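Local coordinates for adenylate cyclase (Hippeastrum hybrid cultivar, PDB 6YP4), which acts mainly as a triphosphatase, despite its first naming as an adenylyl cyclase, and binds a GTP analogue together with magnesium, at residues C129-R141 with L146-G158. Residues are numbered along the deposited sequence; the frame is centred on the assembly and turned at random. Where two conformers were deposited one is given.
With GCP (phosphomethylphosphonic acid guanylate ester), chain B; GCP (phosphomethylphosphonic acid guanylate ester), chain C.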
loop_
_atom_site.group_PDB
_atom_site.type_symbol
_atom_site.label_atom_id
_atom_site.label_comp_id
_atom_site.label_asym_id
_atom_site.label_seq_id
_atom_site.Cartn_x
_atom_site.Cartn_y
_atom_site.Cartn_z
ATOM N N CYS A 129 10.608 -8.342 -24.886
ATOM C CA CYS A 129 9.730 -8.820 -23.820
ATOM C C CYS A 129 9.988 -10.299 -23.570
ATOM O O CYS A 129 10.039 -11.094 -24.514
ATOM C CB CYS A 129 8.254 -8.599 -24.174
ATOM S SG CYS A 129 7.062 -8.990 -22.849
ATOM N N LEU A 130 10.138 -10.663 -22.298
ATOM C CA LEU A 130 10.340 -12.043 -21.881
ATOM C C LEU A 130 9.029 -12.798 -21.684
ATOM O O LEU A 130 9.062 -14.008 -21.469
ATOM C CB LEU A 130 11.168 -12.085 -20.585
ATOM C CG LEU A 130 12.489 -11.307 -20.537
ATOM C CD1 LEU A 130 13.217 -11.574 -19.237
ATOM C CD2 LEU A 130 13.387 -11.693 -21.708
ATOM N N GLY A 131 7.893 -12.130 -21.809
ATOM C CA GLY A 131 6.613 -12.698 -21.446
ATOM C C GLY A 131 6.234 -12.328 -20.025
ATOM O O GLY A 131 6.762 -11.376 -19.441
ATOM N N GLY A 132 5.323 -13.105 -19.457
ATOM C CA GLY A 132 4.885 -12.812 -18.105
ATOM C C GLY A 132 3.863 -13.797 -17.594
ATOM O O GLY A 132 3.717 -14.900 -18.126
ATOM N N PHE A 133 3.156 -13.387 -16.543
ATOM C CA PHE A 133 2.192 -14.255 -15.879
ATOM C C PHE A 133 1.210 -13.393 -15.097
ATOM O O PHE A 133 1.414 -12.193 -14.908
ATOM C CB PHE A 133 2.882 -15.282 -14.964
ATOM C CG PHE A 133 3.779 -14.669 -13.916
ATOM C CD1 PHE A 133 3.284 -14.340 -12.654
ATOM C CD2 PHE A 133 5.122 -14.423 -14.189
ATOM C CE1 PHE A 133 4.108 -13.756 -11.685
ATOM C CE2 PHE A 133 5.955 -13.851 -13.215
ATOM C CZ PHE A 133 5.439 -13.512 -11.965
ATOM N N ARG A 134 0.150 -14.045 -14.619
ATOM C CA ARG A 134 -0.991 -13.431 -13.957
ATOM C C ARG A 134 -0.948 -13.762 -12.460
ATOM O O ARG A 134 -0.418 -14.804 -12.058
ATOM C CB ARG A 134 -2.293 -13.945 -14.610
ATOM C CG ARG A 134 -3.629 -13.635 -13.929
ATOM C CD ARG A 134 -4.764 -14.488 -14.550
ATOM N NE ARG A 134 -6.115 -13.977 -14.279
ATOM C CZ ARG A 134 -6.918 -14.426 -13.316
ATOM N NH1 ARG A 134 -8.127 -13.897 -13.149
ATOM N NH2 ARG A 134 -6.522 -15.409 -12.519
ATOM N N ASN A 135 -1.488 -12.871 -11.631
ATOM C CA ASN A 135 -1.516 -13.139 -10.195
ATOM C C ASN A 135 -2.706 -12.425 -9.567
ATOM O O ASN A 135 -2.958 -11.254 -9.870
ATOM C CB ASN A 135 -0.202 -12.697 -9.528
ATOM C CG ASN A 135 -0.165 -12.967 -8.020
ATOM O OD1 ASN A 135 -0.006 -14.115 -7.581
ATOM N ND2 ASN A 135 -0.258 -11.897 -7.216
ATOM N N VAL A 136 -3.449 -13.150 -8.738
ATOM C CA VAL A 136 -4.526 -12.595 -7.926
ATOM C C VAL A 136 -3.988 -12.378 -6.521
ATOM O O VAL A 136 -3.522 -13.321 -5.878
ATOM C CB VAL A 136 -5.755 -13.513 -7.905
ATOM C CG1 VAL A 136 -6.864 -12.884 -7.031
ATOM C CG2 VAL A 136 -6.268 -13.732 -9.308
ATOM N N ARG A 137 -4.057 -11.139 -6.033
ATOM C CA ARG A 137 -3.484 -10.787 -4.740
ATOM C C ARG A 137 -4.579 -10.234 -3.844
ATOM O O ARG A 137 -5.212 -9.229 -4.185
ATOM C CB ARG A 137 -2.348 -9.766 -4.888
ATOM C CG ARG A 137 -1.933 -9.094 -3.569
ATOM C CD ARG A 137 -0.579 -8.424 -3.719
ATOM N NE ARG A 137 0.483 -9.375 -4.078
ATOM C CZ ARG A 137 1.708 -9.015 -4.465
ATOM N NH1 ARG A 137 2.033 -7.732 -4.557
ATOM N NH2 ARG A 137 2.615 -9.930 -4.769
ATOM N N ALA A 138 -4.776 -10.888 -2.700
ATOM C CA ALA A 138 -5.689 -10.462 -1.652
ATOM C C ALA A 138 -4.860 -9.878 -0.517
ATOM O O ALA A 138 -3.900 -10.511 -0.066
ATOM C CB ALA A 138 -6.537 -11.650 -1.167
ATOM N N VAL A 139 -5.205 -8.662 -0.083
ATOM C CA VAL A 139 -4.405 -7.901 0.876
ATOM C C VAL A 139 -5.166 -7.806 2.187
ATOM O O VAL A 139 -6.377 -7.558 2.194
ATOM C CB VAL A 139 -4.072 -6.484 0.362
ATOM C CG1 VAL A 139 -3.084 -5.770 1.299
ATOM C CG2 VAL A 139 -3.543 -6.540 -1.052
ATOM N N TYR A 140 -4.438 -7.955 3.300
ATOM C CA TYR A 140 -4.999 -7.974 4.645
ATOM C C TYR A 140 -4.167 -7.077 5.549
ATOM O O TYR A 140 -2.934 -7.101 5.487
ATOM C CB TYR A 140 -5.023 -9.418 5.218
ATOM C CG TYR A 140 -5.749 -10.389 4.317
ATOM C CD1 TYR A 140 -5.090 -11.046 3.281
ATOM C CD2 TYR A 140 -7.115 -10.602 4.469
ATOM C CE1 TYR A 140 -5.772 -11.908 2.442
ATOM C CE2 TYR A 140 -7.806 -11.443 3.636
ATOM C CZ TYR A 140 -7.127 -12.110 2.637
ATOM O OH TYR A 140 -7.835 -12.934 1.809
ATOM N N ARG A 141 -4.841 -6.293 6.398
ATOM C CA ARG A 141 -4.189 -5.593 7.505
ATOM C C ARG A 141 -4.403 -6.414 8.776
ATOM O O ARG A 141 -5.536 -6.541 9.258
ATOM C CB ARG A 141 -4.731 -4.173 7.667
ATOM C CG ARG A 141 -4.119 -3.456 8.845
ATOM C CD ARG A 141 -4.496 -1.956 8.890
ATOM N NE ARG A 141 -4.058 -1.219 7.709
ATOM C CZ ARG A 141 -4.881 -0.803 6.750
ATOM N NH1 ARG A 141 -6.176 -1.049 6.850
ATOM N NH2 ARG A 141 -4.418 -0.143 5.699
ATOM N N LEU A 146 0.423 -4.964 10.456
ATOM C CA LEU A 146 1.139 -5.730 9.442
ATOM C C LEU A 146 0.226 -6.039 8.263
ATOM O O LEU A 146 -0.957 -6.348 8.436
ATOM C CB LEU A 146 1.663 -7.038 10.045
ATOM C CG LEU A 146 2.697 -6.914 11.175
ATOM C CD1 LEU A 146 2.862 -8.238 11.935
ATOM C CD2 LEU A 146 4.033 -6.418 10.615
ATOM N N ILE A 147 0.791 -5.951 7.059
ATOM C CA ILE A 147 0.074 -6.158 5.807
ATOM C C ILE A 147 0.455 -7.535 5.281
ATOM O O ILE A 147 1.635 -7.790 5.011
ATOM C CB ILE A 147 0.413 -5.068 4.776
ATOM C CG1 ILE A 147 -0.020 -3.673 5.277
ATOM C CG2 ILE A 147 -0.152 -5.420 3.415
ATOM C CD1 ILE A 147 -1.512 -3.511 5.335
ATOM N N LEU A 148 -0.534 -8.411 5.139
ATOM C CA LEU A 148 -0.342 -9.739 4.553
ATOM C C LEU A 148 -0.867 -9.762 3.126
ATOM O O LEU A 148 -1.946 -9.228 2.844
ATOM C CB LEU A 148 -1.068 -10.807 5.369
ATOM C CG LEU A 148 -0.799 -10.914 6.873
ATOM C CD1 LEU A 148 -1.731 -11.943 7.478
ATOM C CD2 LEU A 148 0.657 -11.240 7.193
ATOM N N GLU A 149 -0.105 -10.391 2.225
ATOM C CA GLU A 149 -0.480 -10.520 0.821
ATOM C C GLU A 149 -0.555 -11.998 0.483
ATOM O O GLU A 149 0.462 -12.699 0.560
ATOM C CB GLU A 149 0.524 -9.824 -0.097
ATOM C CG GLU A 149 0.425 -8.309 -0.102
ATOM C CD GLU A 149 1.777 -7.661 -0.279
ATOM O OE1 GLU A 149 2.579 -7.727 0.670
ATOM O OE2 GLU A 149 2.049 -7.110 -1.366
ATOM N N LEU A 150 -1.751 -12.468 0.134
ATOM C CA LEU A 150 -2.008 -13.864 -0.200
ATOM C C LEU A 150 -2.179 -13.949 -1.711
ATOM O O LEU A 150 -3.106 -13.348 -2.269
ATOM C CB LEU A 150 -3.257 -14.352 0.534
ATOM C CG LEU A 150 -3.679 -15.813 0.406
ATOM C CD1 LEU A 150 -2.663 -16.726 1.097
ATOM C CD2 LEU A 150 -5.073 -16.032 0.981
ATOM N N ASP A 151 -1.290 -14.683 -2.374
ATOM C CA ASP A 151 -1.187 -14.661 -3.823
ATOM C C ASP A 151 -1.648 -15.984 -4.423
ATOM O O ASP A 151 -1.388 -17.056 -3.874
ATOM C CB ASP A 151 0.257 -14.389 -4.270
ATOM C CG ASP A 151 0.683 -12.942 -4.073
ATOM O OD1 ASP A 151 -0.176 -12.010 -4.151
ATOM O OD2 ASP A 151 1.904 -12.738 -3.883
ATOM N N GLU A 152 -2.322 -15.896 -5.559
ATOM C CA GLU A 152 -2.655 -17.048 -6.382
ATOM C C GLU A 152 -2.044 -16.766 -7.745
ATOM O O GLU A 152 -2.551 -15.924 -8.496
ATOM C CB GLU A 152 -4.166 -17.262 -6.458
ATOM C CG GLU A 152 -4.595 -18.460 -7.307
ATOM C CD GLU A 152 -6.095 -18.686 -7.283
ATOM O OE1 GLU A 152 -6.793 -17.988 -6.513
ATOM O OE2 GLU A 152 -6.575 -19.559 -8.037
ATOM N N THR A 153 -0.962 -17.484 -8.068
ATOM C CA THR A 153 -0.078 -17.139 -9.174
ATOM C C THR A 153 -0.252 -18.169 -10.281
ATOM O O THR A 153 0.084 -19.347 -10.100
ATOM C CB THR A 153 1.372 -17.079 -8.710
ATOM O OG1 THR A 153 1.478 -16.160 -7.612
ATOM C CG2 THR A 153 2.253 -16.618 -9.840
ATOM N N GLU A 154 -0.766 -17.724 -11.417
ATOM C CA GLU A 154 -1.046 -18.593 -12.555
ATOM C C GLU A 154 0.070 -18.376 -13.557
ATOM O O GLU A 154 0.123 -17.345 -14.235
ATOM C CB GLU A 154 -2.415 -18.309 -13.164
ATOM C CG GLU A 154 -3.528 -18.111 -12.139
ATOM C CD GLU A 154 -4.329 -19.379 -11.869
ATOM O OE1 GLU A 154 -3.909 -20.468 -12.333
ATOM O OE2 GLU A 154 -5.375 -19.285 -11.183
ATOM N N TYR A 155 0.998 -19.322 -13.601
ATOM C CA TYR A 155 1.985 -19.357 -14.661
ATOM C C TYR A 155 1.396 -20.137 -15.827
ATOM O O TYR A 155 0.344 -20.768 -15.712
ATOM C CB TYR A 155 3.284 -20.014 -14.187
ATOM C CG TYR A 155 3.910 -19.421 -12.953
ATOM C CD1 TYR A 155 4.700 -18.269 -13.030
ATOM C CD2 TYR A 155 3.733 -20.015 -11.707
ATOM C CE1 TYR A 155 5.289 -17.719 -11.895
ATOM C CE2 TYR A 155 4.307 -19.469 -10.565
ATOM C CZ TYR A 155 5.091 -18.326 -10.667
ATOM O OH TYR A 155 5.665 -17.789 -9.520
ATOM N N GLY A 156 2.080 -20.101 -16.964
ATOM C CA GLY A 156 1.632 -20.932 -18.064
ATOM C C GLY A 156 1.541 -22.395 -17.681
ATOM O O GLY A 156 0.666 -23.117 -18.162
ATOM N N PHE A 157 2.401 -22.832 -16.767
ATOM C CA PHE A 157 2.663 -24.243 -16.536
ATOM C C PHE A 157 2.117 -24.758 -15.210
ATOM O O PHE A 157 2.268 -25.948 -14.924
ATOM C CB PHE A 157 4.174 -24.490 -16.612
ATOM C CG PHE A 157 4.987 -23.426 -15.929
ATOM C CD1 PHE A 157 5.122 -23.422 -14.558
ATOM C CD2 PHE A 157 5.606 -22.423 -16.657
ATOM C CE1 PHE A 157 5.858 -22.434 -13.921
ATOM C CE2 PHE A 157 6.344 -21.435 -16.026
ATOM C CZ PHE A 157 6.472 -21.444 -14.662
ATOM N N GLY A 158 1.499 -23.913 -14.391
ATOM C CA GLY A 158 0.959 -24.381 -13.131
ATOM C C GLY A 158 0.607 -23.191 -12.264
ATOM O O GLY A 158 0.876 -22.042 -12.618
HETATM P PG GCP B . 6.724 -10.865 -4.729
HETATM O O1G GCP B . 6.902 -12.005 -3.771
HETATM O O2G GCP B . 5.532 -11.108 -5.629
HETATM O O3G GCP B . 7.975 -10.702 -5.557
HETATM C C3B GCP B . 6.430 -9.350 -3.753
HETATM P PB GCP B . 6.290 -7.918 -4.922
HETATM O O1B GCP B . 7.275 -8.004 -6.051
HETATM O O2B GCP B . 4.874 -7.768 -5.420
HETATM O O3A GCP B . 6.667 -6.597 -4.018
HETATM P PA GCP B . 6.341 -5.098 -4.607
HETATM O O1A GCP B . 7.546 -4.233 -4.283
HETATM O O2A GCP B . 6.180 -5.220 -6.108
HETATM O "O5'" GCP B . 4.910 -4.509 -3.932
HETATM C "C5'" GCP B . 4.345 -5.197 -2.824
HETATM C "C4'" GCP B . 5.271 -5.087 -1.539
HETATM O "O4'" GCP B . 5.811 -3.650 -1.266
HETATM C "C3'" GCP B . 4.583 -5.386 -0.504
HETATM O "O3'" GCP B . 5.359 -6.236 0.377
HETATM C "C2'" GCP B . 4.111 -3.948 0.218
HETATM O "O2'" GCP B . 4.164 -4.011 1.692
HETATM C "C1'" GCP B . 4.817 -2.993 -0.250
HETATM N N9 GCP B . 3.921 -1.988 -0.949
HETATM C C8 GCP B . 3.737 -2.047 -2.274
HETATM N N7 GCP B . 2.907 -1.054 -2.643
HETATM C C5 GCP B . 2.572 -0.374 -1.535
HETATM C C6 GCP B . 1.753 0.734 -1.332
HETATM O O6 GCP B . 1.204 1.243 -2.253
HETATM N N1 GCP B . 1.586 1.224 -0.104
HETATM C C2 GCP B . 2.217 0.640 0.951
HETATM N N2 GCP B . 1.959 1.262 2.247
HETATM N N3 GCP B . 3.016 -0.444 0.754
HETATM C C4 GCP B . 3.193 -0.949 -0.490
HETATM P PG GCP C . -3.997 9.926 8.434
HETATM O O1G GCP C . -2.911 10.632 9.191
HETATM O O2G GCP C . -4.377 10.711 7.198
HETATM O O3G GCP C . -5.200 9.746 9.326
HETATM C C3B GCP C . -3.358 8.293 7.925
HETATM P PB GCP C . -4.717 7.376 7.058
HETATM O O1B GCP C . -6.052 7.583 7.712
HETATM O O2B GCP C . -4.748 7.725 5.591
HETATM O O3A GCP C . -4.317 5.788 7.209
HETATM P PA GCP C . -5.100 4.671 6.292
HETATM O O1A GCP C . -5.396 3.493 7.203
HETATM O O2A GCP C . -6.395 5.294 5.816
HETATM O "O5'" GCP C . -4.153 4.248 4.960
HETATM C "C5'" GCP C . -2.794 4.663 4.931
HETATM C "C4'" GCP C . -1.942 3.941 6.060
HETATM O "O4'" GCP C . -2.201 2.407 6.169
HETATM C "C3'" GCP C . -0.700 4.049 5.777
HETATM O "O3'" GCP C . 0.053 4.373 6.973
HETATM C "C2'" GCP C . -0.219 2.608 5.068
HETATM O "O2'" GCP C . 1.130 2.188 5.498
HETATM C "C1'" GCP C . -1.100 1.713 5.299
HETATM N N9 GCP C . -1.683 1.218 3.989
HETATM C C8 GCP C . -2.823 1.733 3.514
HETATM N N7 GCP C . -3.123 1.128 2.350
HETATM C C5 GCP C . -2.157 0.231 2.100
HETATM C C6 GCP C . -1.962 -0.662 1.049
HETATM O O6 GCP C . -2.745 -0.713 0.159
HETATM N N1 GCP C . -0.895 -1.462 1.042
HETATM C C2 GCP C . 0.002 -1.404 2.063
HETATM N N2 GCP C . 1.130 -2.326 1.948
HETATM N N3 GCP C . -0.186 -0.530 3.090
HETATM C C4 GCP C . -1.267 0.286 3.107
HETATM O O HOH W 1 3.858 -18.028 -17.639
#
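The guanidinium of Arg-137 has partners at its edges and over one face: the Asp-151 carboxylate lies at one edge, O2B of the chain B nucleotide analogue at another, and Glu-149 OE2 over one face. The setting is a beta hairpin of antiparallel strands 127-141 and 147-155 in the CYTH domain, and it illustrates how a sheet can build a triphosphate pocket from cross-strand pairs. The Asp-151 grip is side-on, with planes only 27° apart: Arg-137 NE reaches the syn lone pair of Asp-151 OD1 at 2.7 Å, and Arg-137 NH2 reaches Asp-151 OD2 at 3.0 Å. A bend at chi3 (-60°) lets the otherwise extended arginine run alongside the aspartate. Arg-137 NH1 then donates to O2B of the chain B analogue at 3.0 Å. In the conformer given, one of two modelled, Glu-149 OE2 lies 3.3 Å from Arg-137 NH1 and adds charge alone, since no N-H points at it. A leucine in place of Arg-137 would probably cost Asp-151 the two-nitrogen grip, leaving it Lys-195, take from Glu-149 its charge partner across the strands, and weaken the hold on the phosphates.

On the opposite sheet face, Tyr-140 turns its ring edge to Leu-150 CB, and helix 12-22 packs against both side chains. Backbone bonds join Val-136 to Glu-152 and Ala-138 to Leu-150 in both directions. Toward the far end, Tyr-155 CE1 sits 3.8 Å above the centre of the Phe-133 ring, the planes inclined at 49°. Asn-135 acts as second shell: Thr-153 OG1 donates to its OD1 (2.5 Å), and its ND2 meets Asp-151 OD1 from above the carboxylate plane at 3.1 Å.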